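Local coordinates for protein virulence factor (Pectobacterium carotovorum, PDB 2W3Y) that is an S-palmitoylated virulence factor that binds lipid vesicles and is produced by a bacterial pathogen of Drosophila, at residues L169-T174 / F191-T196. Sequence-based numbering, arbitrary orientation.
With PLM (palmitic acid), chain C.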
loop_
_atom_site.group_PDB
_atom_site.type_symbol
_atom_site.label_atom_id
_atom_site.label_comp_id
_atom_site.label_asym_id
_atom_site.label_seq_id
_atom_site.Cartn_x
_atom_site.Cartn_y
_atom_site.Cartn_z
ATOM N N LEU A 169 -5.900 4.117 6.051
ATOM C CA LEU A 169 -4.724 4.206 5.182
ATOM C C LEU A 169 -4.499 2.887 4.420
ATOM O O LEU A 169 -4.771 1.813 4.950
ATOM C CB LEU A 169 -3.464 4.558 6.012
ATOM C CG LEU A 169 -3.407 5.826 6.894
ATOM C CD1 LEU A 169 -4.058 5.617 8.263
ATOM C CD2 LEU A 169 -1.960 6.310 7.103
ATOM N N TYR A 170 -4.052 2.999 3.169
ATOM C CA TYR A 170 -3.515 1.894 2.394
ATOM C C TYR A 170 -2.002 2.074 2.326
ATOM O O TYR A 170 -1.521 3.094 1.843
ATOM C CB TYR A 170 -4.098 1.854 0.972
ATOM C CG TYR A 170 -5.386 1.081 0.879
ATOM C CD1 TYR A 170 -6.481 1.466 1.638
ATOM C CD2 TYR A 170 -5.513 -0.056 0.050
ATOM C CE1 TYR A 170 -7.669 0.775 1.590
ATOM C CE2 TYR A 170 -6.728 -0.769 -0.004
ATOM C CZ TYR A 170 -7.796 -0.331 0.792
ATOM O OH TYR A 170 -9.030 -0.953 0.812
ATOM N N ALA A 171 -1.273 1.085 2.850
ATOM C CA ALA A 171 0.187 1.031 2.770
ATOM C C ALA A 171 0.507 -0.204 1.926
ATOM O O ALA A 171 0.413 -1.338 2.407
ATOM C CB ALA A 171 0.789 0.925 4.143
ATOM N N TYR A 172 0.862 0.026 0.670
ATOM C CA TYR A 172 0.858 -1.036 -0.319
ATOM C C TYR A 172 1.907 -0.893 -1.404
ATOM O O TYR A 172 2.593 0.134 -1.488
ATOM C CB TYR A 172 -0.558 -1.203 -0.935
ATOM C CG TYR A 172 -1.064 -0.100 -1.867
ATOM C CD1 TYR A 172 -1.174 -0.315 -3.245
ATOM C CD2 TYR A 172 -1.469 1.154 -1.362
ATOM C CE1 TYR A 172 -1.667 0.693 -4.115
ATOM C CE2 TYR A 172 -1.957 2.158 -2.213
ATOM C CZ TYR A 172 -2.064 1.915 -3.590
ATOM O OH TYR A 172 -2.546 2.899 -4.433
ATOM N N SER A 173 2.064 -1.959 -2.194
ATOM C CA SER A 173 2.838 -1.936 -3.422
ATOM C C SER A 173 2.012 -2.519 -4.569
ATOM O O SER A 173 1.100 -3.329 -4.331
ATOM C CB SER A 173 4.186 -2.690 -3.270
ATOM O OG SER A 173 4.010 -4.082 -3.043
ATOM N N THR A 174 2.306 -2.060 -5.792
ATOM C CA THR A 174 1.742 -2.634 -7.021
ATOM C C THR A 174 2.890 -3.122 -7.896
ATOM O O THR A 174 3.998 -2.560 -7.891
ATOM C CB THR A 174 0.849 -1.665 -7.848
ATOM O OG1 THR A 174 1.668 -0.729 -8.555
ATOM C CG2 THR A 174 -0.159 -0.915 -6.967
ATOM N N PHE A 191 5.738 1.802 -4.866
ATOM C CA PHE A 191 5.525 1.941 -3.431
ATOM C C PHE A 191 4.535 3.107 -3.241
ATOM O O PHE A 191 4.785 4.222 -3.712
ATOM C CB PHE A 191 6.877 2.239 -2.756
ATOM C CG PHE A 191 6.801 2.600 -1.286
ATOM C CD1 PHE A 191 6.880 1.624 -0.300
ATOM C CD2 PHE A 191 6.719 3.940 -0.885
ATOM C CE1 PHE A 191 6.846 1.982 1.067
ATOM C CE2 PHE A 191 6.678 4.296 0.460
ATOM C CZ PHE A 191 6.740 3.325 1.437
ATOM N N LEU A 192 3.407 2.831 -2.589
ATOM C CA LEU A 192 2.304 3.816 -2.433
ATOM C C LEU A 192 1.734 3.877 -1.010
ATOM O O LEU A 192 1.457 2.837 -0.420
ATOM C CB LEU A 192 1.169 3.498 -3.424
ATOM C CG LEU A 192 1.514 3.576 -4.918
ATOM C CD1 LEU A 192 0.553 2.781 -5.802
ATOM C CD2 LEU A 192 1.618 5.040 -5.395
ATOM N N ILE A 193 1.583 5.094 -0.458
ATOM C CA ILE A 193 0.853 5.292 0.807
ATOM C C ILE A 193 -0.292 6.268 0.560
ATOM O O ILE A 193 -0.060 7.401 0.156
ATOM C CB ILE A 193 1.714 5.823 2.000
ATOM C CG1 ILE A 193 3.126 5.185 2.072
ATOM C CG2 ILE A 193 0.910 5.695 3.317
ATOM C CD1 ILE A 193 3.196 3.764 2.695
ATOM N N TYR A 194 -1.520 5.791 0.747
ATOM C CA TYR A 194 -2.727 6.597 0.507
ATOM C C TYR A 194 -3.430 6.748 1.828
ATOM O O TYR A 194 -3.399 5.828 2.656
ATOM C CB TYR A 194 -3.671 5.911 -0.482
ATOM C CG TYR A 194 -3.306 6.052 -1.946
ATOM C CD1 TYR A 194 -1.990 6.298 -2.363
ATOM C CD2 TYR A 194 -4.276 5.884 -2.920
ATOM C CE1 TYR A 194 -1.680 6.412 -3.711
ATOM C CE2 TYR A 194 -3.973 5.992 -4.262
ATOM C CZ TYR A 194 -2.680 6.256 -4.653
ATOM O OH TYR A 194 -2.419 6.362 -6.008
ATOM N N GLY A 195 -4.061 7.904 2.034
ATOM C CA GLY A 195 -4.719 8.171 3.308
ATOM C C GLY A 195 -6.056 8.863 3.141
ATOM O O GLY A 195 -6.170 9.839 2.396
ATOM N N THR A 196 -7.066 8.328 3.816
ATOM C CA THR A 196 -8.398 8.953 3.862
ATOM C C THR A 196 -9.002 8.746 5.260
ATOM O O THR A 196 -8.275 8.449 6.222
ATOM C CB THR A 196 -9.317 8.476 2.655
ATOM O OG1 THR A 196 -10.464 9.340 2.489
ATOM C CG2 THR A 196 -9.760 6.993 2.787
HETATM C C1 PLM C . -17.014 -4.323 2.125
HETATM O O2 PLM C . -18.011 -4.706 2.793
HETATM C C2 PLM C . -16.505 -2.893 2.256
HETATM C C3 PLM C . -15.167 -2.783 2.983
HETATM C C4 PLM C . -14.687 -1.338 3.142
HETATM C C5 PLM C . -14.089 -0.765 1.857
HETATM C C6 PLM C . -14.172 0.760 1.799
HETATM C C7 PLM C . -13.217 1.327 0.750
HETATM C C8 PLM C . -13.680 2.668 0.171
HETATM C C9 PLM C . -12.782 3.788 0.694
HETATM C CA PLM C . -11.897 4.428 -0.370
HETATM C CB PLM C . -10.421 4.138 -0.123
HETATM C CC PLM C . -9.642 4.227 -1.425
HETATM C CD PLM C . -8.604 3.120 -1.547
HETATM C CE PLM C . -7.216 3.724 -1.692
HETATM C CF PLM C . -6.222 2.720 -2.259
#
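Tyr172 lays its ring against Leu192 and turns one edge to Tyr194. Its CG lies between the backbone N and the carbonyl carbon (chi1 71°), which carries the ring over Leu192, whose CB sits 3.8 Å from the ring centroid in a CH-pi contact. With Tyr194, whose face receives that edge, the ring makes a T-shaped pair, planes at 80°, with Tyr172 OH over that face, 3.4 Å from Tyr194 CZ. The hydroxyl also touches Leu192 CD1 and is hydrogen-bonded to Ala133 O, so a tyrosine suits this interior place: its flat ring packs while its polar end is satisfied. Thr174 closes the group with its methyl, CG2 lying 3.9 Å from Leu192 CD1.

Beneath these side chains, strands 166-179 and 185-198 form an antiparallel beta hairpin within the mixed sheet of the Evf fold. Tyr170 with Tyr194 and Tyr172 with Leu192 are its hydrogen-bonded pairs here; Tyr194 N to Tyr170 O is nearly straight (2.9 Å, 169°).

Toward Gly195 the side chains of the two strands touch less. Tyr170 turns its ring away from the partner strand and instead receives the palmitic acid tail over one face, CF lying 3.6 Å from its CG; Tyr194 borders the same chain end. Flat, largely apolar ring surfaces suit contact with the end of an acyl chain. On the reverse face, cross-strand contact is sparse too: Ala171 CB meets Ile193 CD1 at 4.0 Å, the small methyl also touching Val71 of helix 57-81, which fits a place pressed between strand and helix, while Ile193 also rests on Ser98 of helix 91-105.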